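Local coordinates for protein dual oxidase maturation factor 1 (Mus musculus, PDB 6WXU) that probably supports the maturation of the dual oxidase DUOX1 and its transport from the endoplasmic reticulum to the plasma membrane, at residues T23-L35 / V58-F72. Sequence-based numbering, arbitrary orientation.
Sequences TLAVIITIFLTAL and VTSLFIGAVILAVNF. With PLC (diundecyl phosphatidyl choline), chain O.
Residues 23-35 and 58-72 run antiparallel at 174°, their axes 10.1 Å apart, with Thr23 level with Phe72 and Leu35 with Val58. Phe31 fills the middle. Its CG lies anti to its carbonyl carbon (chi1 -77°), and the ring extends to the second helix, one face over Ala65. Ala65 CB sits 3.5 Å from the ring centroid and 2° off the normal, a nearly centred CH-pi contact. Leu61 meets the same ring at its edge, in plane, with CG 3.6 Å from Phe31 CD2. The CD2 branch of Leu61 reaches past the ring to touch Ala34 CB at 3.8 Å. Toward the predicted extracellular end, Ile27 takes over from Phe31. Its CD1 reaches Ala69 CA at 3.9 Å and also touches Leu68 O. Leu24 CD1 packs on the Ala69 methyl from a second direction. The Thr23 and Phe72 side chains cross at about a right angle, Thr23 OG1 4.1 Å from Phe72 CG.

The bound phosphatidylcholine flanks the two helices. One acyl chain passes Ile30 and Leu68, with Ile30 CD1 3.7 Å from C7B of the lipid. Val26 touches both chains, and the other chain continues past Thr29 and Thr33. Thr33 OG1 donates to Thr29 O within its own helix, beside the lipid. Contact rests mainly on apolar packing and the CH-pi interaction, without a hydrogen bond between the segments, as fits two predicted transmembrane helices.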
loop_
_atom_site.group_PDB
_atom_site.type_symbol
_atom_site.label_atom_id
_atom_site.label_comp_id
_atom_site.label_asym_id
_atom_site.label_seq_id
_atom_site.Cartn_x
_atom_site.Cartn_y
_atom_site.Cartn_z
ATOM N N THR B 23 -8.358 -21.972 -12.455
ATOM C CA THR B 23 -9.812 -22.034 -12.351
ATOM C C THR B 23 -10.468 -22.718 -13.539
ATOM O O THR B 23 -11.690 -22.876 -13.533
ATOM C CB THR B 23 -10.392 -20.630 -12.182
ATOM O OG1 THR B 23 -11.818 -20.709 -12.106
ATOM C CG2 THR B 23 -10.006 -19.747 -13.348
ATOM N N LEU B 24 -9.704 -23.119 -14.550
ATOM C CA LEU B 24 -10.206 -23.950 -15.636
ATOM C C LEU B 24 -9.826 -25.410 -15.466
ATOM O O LEU B 24 -10.634 -26.299 -15.754
ATOM C CB LEU B 24 -9.678 -23.442 -16.979
ATOM C CG LEU B 24 -10.054 -24.247 -18.221
ATOM C CD1 LEU B 24 -11.550 -24.210 -18.438
ATOM C CD2 LEU B 24 -9.324 -23.720 -19.439
ATOM N N ALA B 25 -8.605 -25.674 -15.000
ATOM C CA ALA B 25 -8.211 -27.041 -14.693
ATOM C C ALA B 25 -9.069 -27.627 -13.587
ATOM O O ALA B 25 -9.364 -28.827 -13.602
ATOM C CB ALA B 25 -6.737 -27.086 -14.302
ATOM N N VAL B 26 -9.488 -26.800 -12.627
ATOM C CA VAL B 26 -10.374 -27.279 -11.570
ATOM C C VAL B 26 -11.681 -27.790 -12.163
ATOM O O VAL B 26 -12.154 -28.880 -11.824
ATOM C CB VAL B 26 -10.620 -26.169 -10.535
ATOM C CG1 VAL B 26 -11.713 -26.578 -9.581
ATOM C CG2 VAL B 26 -9.349 -25.879 -9.778
ATOM N N ILE B 27 -12.275 -27.014 -13.069
ATOM C CA ILE B 27 -13.544 -27.403 -13.677
ATOM C C ILE B 27 -13.380 -28.672 -14.500
ATOM O O ILE B 27 -14.206 -29.593 -14.425
ATOM C CB ILE B 27 -14.094 -26.244 -14.525
ATOM C CG1 ILE B 27 -14.426 -25.054 -13.630
ATOM C CG2 ILE B 27 -15.302 -26.688 -15.308
ATOM C CD1 ILE B 27 -14.796 -23.817 -14.385
ATOM N N ILE B 28 -12.311 -28.745 -15.294
ATOM C CA ILE B 28 -12.100 -29.918 -16.134
ATOM C C ILE B 28 -11.925 -31.167 -15.280
ATOM O O ILE B 28 -12.494 -32.223 -15.579
ATOM C CB ILE B 28 -10.899 -29.700 -17.068
ATOM C CG1 ILE B 28 -11.173 -28.540 -18.019
ATOM C CG2 ILE B 28 -10.607 -30.959 -17.856
ATOM C CD1 ILE B 28 -10.039 -28.269 -18.968
ATOM N N THR B 29 -11.149 -31.069 -14.198
ATOM C CA THR B 29 -10.929 -32.239 -13.354
ATOM C C THR B 29 -12.203 -32.652 -12.630
ATOM O O THR B 29 -12.479 -33.848 -12.491
ATOM C CB THR B 29 -9.815 -31.973 -12.345
ATOM O OG1 THR B 29 -10.110 -30.780 -11.611
ATOM C CG2 THR B 29 -8.484 -31.818 -13.053
ATOM N N ILE B 30 -12.993 -31.682 -12.166
ATOM C CA ILE B 30 -14.232 -32.009 -11.464
ATOM C C ILE B 30 -15.174 -32.782 -12.376
ATOM O O ILE B 30 -15.714 -33.830 -12.002
ATOM C CB ILE B 30 -14.899 -30.732 -10.929
ATOM C CG1 ILE B 30 -14.173 -30.229 -9.685
ATOM C CG2 ILE B 30 -16.357 -30.989 -10.627
ATOM C CD1 ILE B 30 -14.803 -28.999 -9.089
ATOM N N PHE B 31 -15.382 -32.281 -13.592
ATOM C CA PHE B 31 -16.338 -32.947 -14.465
ATOM C C PHE B 31 -15.787 -34.241 -15.050
ATOM O O PHE B 31 -16.561 -35.167 -15.316
ATOM C CB PHE B 31 -16.803 -31.987 -15.553
ATOM C CG PHE B 31 -17.801 -30.979 -15.057
ATOM C CD1 PHE B 31 -17.383 -29.813 -14.445
ATOM C CD2 PHE B 31 -19.158 -31.217 -15.169
ATOM C CE1 PHE B 31 -18.301 -28.896 -13.973
ATOM C CE2 PHE B 31 -20.078 -30.302 -14.700
ATOM C CZ PHE B 31 -19.648 -29.142 -14.102
ATOM N N LEU B 32 -14.469 -34.360 -15.214
ATOM C CA LEU B 32 -13.910 -35.656 -15.589
ATOM C C LEU B 32 -14.086 -36.673 -14.470
ATOM O O LEU B 32 -14.333 -37.856 -14.731
ATOM C CB LEU B 32 -12.437 -35.516 -15.956
ATOM C CG LEU B 32 -12.153 -35.019 -17.369
ATOM C CD1 LEU B 32 -10.660 -34.943 -17.610
ATOM C CD2 LEU B 32 -12.810 -35.932 -18.383
ATOM N N THR B 33 -13.961 -36.234 -13.217
ATOM C CA THR B 33 -14.181 -37.132 -12.089
ATOM C C THR B 33 -15.619 -37.632 -12.064
ATOM O O THR B 33 -15.871 -38.828 -11.871
ATOM C CB THR B 33 -13.840 -36.419 -10.783
ATOM O OG1 THR B 33 -12.442 -36.115 -10.756
ATOM C CG2 THR B 33 -14.181 -37.292 -9.602
ATOM N N ALA B 34 -16.578 -36.724 -12.253
ATOM C CA ALA B 34 -17.978 -37.133 -12.289
ATOM C C ALA B 34 -18.241 -38.105 -13.433
ATOM O O ALA B 34 -18.975 -39.090 -13.269
ATOM C CB ALA B 34 -18.877 -35.906 -12.407
ATOM N N LEU B 35 -17.640 -37.854 -14.597
ATOM C CA LEU B 35 -17.814 -38.760 -15.726
ATOM C C LEU B 35 -17.247 -40.141 -15.419
ATOM O O LEU B 35 -17.851 -41.160 -15.776
ATOM C CB LEU B 35 -17.154 -38.174 -16.971
ATOM C CG LEU B 35 -17.353 -38.962 -18.261
ATOM C CD1 LEU B 35 -18.811 -38.934 -18.669
ATOM C CD2 LEU B 35 -16.473 -38.406 -19.364
ATOM N N VAL B 58 -24.151 -37.283 -20.137
ATOM C CA VAL B 58 -22.988 -36.637 -20.736
ATOM C C VAL B 58 -23.337 -35.228 -21.193
ATOM O O VAL B 58 -22.596 -34.276 -20.922
ATOM C CB VAL B 58 -22.431 -37.490 -21.891
ATOM C CG1 VAL B 58 -21.543 -36.657 -22.803
ATOM C CG2 VAL B 58 -21.645 -38.664 -21.339
ATOM N N THR B 59 -24.469 -35.063 -21.881
ATOM C CA THR B 59 -24.820 -33.732 -22.368
ATOM C C THR B 59 -25.188 -32.804 -21.218
ATOM O O THR B 59 -24.840 -31.619 -21.235
ATOM C CB THR B 59 -25.966 -33.813 -23.372
ATOM O OG1 THR B 59 -27.163 -34.231 -22.706
ATOM C CG2 THR B 59 -25.628 -34.803 -24.471
ATOM N N SER B 60 -25.886 -33.321 -20.211
ATOM C CA SER B 60 -26.223 -32.486 -19.067
ATOM C C SER B 60 -24.966 -31.965 -18.387
ATOM O O SER B 60 -24.842 -30.757 -18.151
ATOM C CB SER B 60 -27.085 -33.293 -18.093
ATOM O OG SER B 60 -27.571 -32.539 -16.993
ATOM N N LEU B 61 -23.990 -32.846 -18.160
ATOM C CA LEU B 61 -22.726 -32.454 -17.548
ATOM C C LEU B 61 -21.947 -31.489 -18.432
ATOM O O LEU B 61 -21.389 -30.508 -17.933
ATOM C CB LEU B 61 -21.887 -33.698 -17.265
ATOM C CG LEU B 61 -21.448 -33.882 -15.818
ATOM C CD1 LEU B 61 -22.648 -33.858 -14.895
ATOM C CD2 LEU B 61 -20.696 -35.180 -15.679
ATOM N N PHE B 62 -21.909 -31.741 -19.741
ATOM C CA PHE B 62 -21.180 -30.857 -20.644
ATOM C C PHE B 62 -21.773 -29.454 -20.643
ATOM O O PHE B 62 -21.037 -28.464 -20.602
ATOM C CB PHE B 62 -21.174 -31.446 -22.055
ATOM C CG PHE B 62 -20.743 -30.483 -23.121
ATOM C CD1 PHE B 62 -19.402 -30.238 -23.352
ATOM C CD2 PHE B 62 -21.680 -29.835 -23.907
ATOM C CE1 PHE B 62 -19.005 -29.358 -24.337
ATOM C CE2 PHE B 62 -21.288 -28.954 -24.894
ATOM C CZ PHE B 62 -19.950 -28.716 -25.109
ATOM N N ILE B 63 -23.102 -29.348 -20.678
ATOM C CA ILE B 63 -23.736 -28.034 -20.655
ATOM C C ILE B 63 -23.453 -27.329 -19.337
ATOM O O ILE B 63 -23.105 -26.141 -19.312
ATOM C CB ILE B 63 -25.246 -28.163 -20.917
ATOM C CG1 ILE B 63 -25.500 -28.616 -22.352
ATOM C CG2 ILE B 63 -25.934 -26.852 -20.671
ATOM C CD1 ILE B 63 -26.946 -28.897 -22.645
ATOM N N GLY B 64 -23.570 -28.049 -18.222
ATOM C CA GLY B 64 -23.293 -27.433 -16.938
ATOM C C GLY B 64 -21.858 -26.976 -16.797
ATOM O O GLY B 64 -21.586 -25.980 -16.124
ATOM N N ALA B 65 -20.926 -27.677 -17.443
ATOM C CA ALA B 65 -19.518 -27.304 -17.360
ATOM C C ALA B 65 -19.200 -26.114 -18.250
ATOM O O ALA B 65 -18.377 -25.269 -17.887
ATOM C CB ALA B 65 -18.630 -28.486 -17.736
ATOM N N VAL B 66 -19.832 -26.039 -19.420
ATOM C CA VAL B 66 -19.592 -24.919 -20.320
ATOM C C VAL B 66 -20.134 -23.626 -19.729
ATOM O O VAL B 66 -19.472 -22.584 -19.782
ATOM C CB VAL B 66 -20.202 -25.207 -21.699
ATOM C CG1 VAL B 66 -20.381 -23.924 -22.458
ATOM C CG2 VAL B 66 -19.309 -26.144 -22.467
ATOM N N ILE B 67 -21.338 -23.665 -19.153
ATOM C CA ILE B 67 -21.903 -22.456 -18.556
ATOM C C ILE B 67 -20.986 -21.901 -17.477
ATOM O O ILE B 67 -20.919 -20.685 -17.272
ATOM C CB ILE B 67 -23.305 -22.739 -17.990
ATOM C CG1 ILE B 67 -24.250 -23.189 -19.094
ATOM C CG2 ILE B 67 -23.863 -21.514 -17.315
ATOM C CD1 ILE B 67 -25.580 -23.654 -18.575
ATOM N N LEU B 68 -20.260 -22.768 -16.784
ATOM C CA LEU B 68 -19.415 -22.340 -15.680
ATOM C C LEU B 68 -18.014 -21.960 -16.127
ATOM O O LEU B 68 -17.395 -21.086 -15.514
ATOM C CB LEU B 68 -19.337 -23.447 -14.629
ATOM C CG LEU B 68 -19.045 -23.047 -13.190
ATOM C CD1 LEU B 68 -20.103 -22.098 -12.682
ATOM C CD2 LEU B 68 -18.989 -24.285 -12.333
ATOM N N ALA B 69 -17.498 -22.593 -17.179
ATOM C CA ALA B 69 -16.154 -22.285 -17.652
ATOM C C ALA B 69 -16.128 -21.039 -18.517
ATOM O O ALA B 69 -15.124 -20.322 -18.534
ATOM C CB ALA B 69 -15.589 -23.468 -18.435
ATOM N N VAL B 70 -17.210 -20.773 -19.245
ATOM C CA VAL B 70 -17.285 -19.574 -20.066
ATOM C C VAL B 70 -17.362 -18.328 -19.198
ATOM O O VAL B 70 -16.887 -17.257 -19.590
ATOM C CB VAL B 70 -18.482 -19.694 -21.024
ATOM C CG1 VAL B 70 -19.283 -18.426 -21.050
ATOM C CG2 VAL B 70 -18.003 -20.051 -22.407
ATOM N N ASN B 71 -17.932 -18.443 -18.001
ATOM C CA ASN B 71 -18.047 -17.290 -17.118
ATOM C C ASN B 71 -16.675 -16.800 -16.676
ATOM O O ASN B 71 -16.381 -15.602 -16.739
ATOM C CB ASN B 71 -18.911 -17.653 -15.912
ATOM C CG ASN B 71 -19.350 -16.447 -15.125
ATOM O OD1 ASN B 71 -18.557 -15.559 -14.828
ATOM N ND2 ASN B 71 -20.624 -16.407 -14.778
ATOM N N PHE B 72 -15.821 -17.710 -16.223
ATOM C CA PHE B 72 -14.495 -17.353 -15.746
ATOM C C PHE B 72 -13.464 -17.281 -16.860
ATOM O O PHE B 72 -12.305 -16.958 -16.592
ATOM C CB PHE B 72 -14.034 -18.351 -14.684
ATOM C CG PHE B 72 -14.966 -18.457 -13.521
ATOM C CD1 PHE B 72 -15.073 -17.426 -12.612
ATOM C CD2 PHE B 72 -15.737 -19.585 -13.336
ATOM C CE1 PHE B 72 -15.931 -17.517 -11.546
ATOM C CE2 PHE B 72 -16.595 -19.681 -12.271
ATOM C CZ PHE B 72 -16.692 -18.645 -11.374
HETATM C C1 PLC O . -5.159 -21.505 -6.589
HETATM C C2 PLC O . -6.419 -22.338 -6.652
HETATM C C3 PLC O . -7.550 -21.512 -7.179
HETATM C C4 PLC O . -5.533 -17.226 -8.805
HETATM C C5 PLC O . -6.758 -17.679 -9.611
HETATM C C6 PLC O . -5.590 -18.334 -11.657
HETATM C C7 PLC O . -7.815 -17.729 -11.782
HETATM C C8 PLC O . -6.224 -16.025 -11.298
HETATM C "C'" PLC O . -6.335 -24.750 -7.028
HETATM C "C1'" PLC O . -6.031 -25.985 -7.815
HETATM C "C2'" PLC O . -6.084 -27.190 -6.896
HETATM C "C3'" PLC O . -6.830 -28.416 -7.413
HETATM C "C4'" PLC O . -8.226 -28.602 -6.822
HETATM C "C5'" PLC O . -8.527 -30.065 -7.031
HETATM C "C6'" PLC O . -9.950 -30.411 -7.365
HETATM C "C7'" PLC O . -9.890 -31.630 -8.271
HETATM C "C8'" PLC O . -10.969 -32.686 -8.045
HETATM C "C9'" PLC O . -10.506 -33.875 -7.212
HETATM C "CA'" PLC O . -10.043 -35.079 -7.989
HETATM C "CB'" PLC O . -9.890 -36.255 -7.073
HETATM C CB PLC O . -9.870 -21.955 -7.844
HETATM C C1B PLC O . -11.076 -22.837 -7.750
HETATM C C2B PLC O . -12.336 -22.101 -8.144
HETATM C C3B PLC O . -13.343 -23.101 -8.676
HETATM C C4B PLC O . -14.628 -22.393 -9.017
HETATM C C5B PLC O . -15.801 -23.292 -8.701
HETATM C C6B PLC O . -15.761 -24.477 -9.630
HETATM C C7B PLC O . -16.382 -25.697 -8.988
HETATM C C8B PLC O . -17.855 -25.482 -8.722
HETATM C C9B PLC O . -18.607 -26.804 -8.842
HETATM C CAA PLC O . -20.096 -26.585 -8.714
HETATM C CBA PLC O . -20.370 -25.350 -7.888
HETATM O "O'" PLC O . -6.740 -24.840 -5.925
HETATM O OB PLC O . -9.897 -20.880 -8.373
HETATM O O2 PLC O . -6.218 -23.423 -7.555
HETATM O O3 PLC O . -8.629 -22.393 -7.288
HETATM O O1P PLC O . -4.104 -19.656 -8.820
HETATM O O2P PLC O . -3.219 -18.803 -6.587
HETATM O O3P PLC O . -5.387 -20.110 -6.690
HETATM O O4P PLC O . -5.324 -17.937 -7.580
HETATM N N PLC O . -6.578 -17.430 -11.059
HETATM P P PLC O . -4.345 -19.180 -7.447
#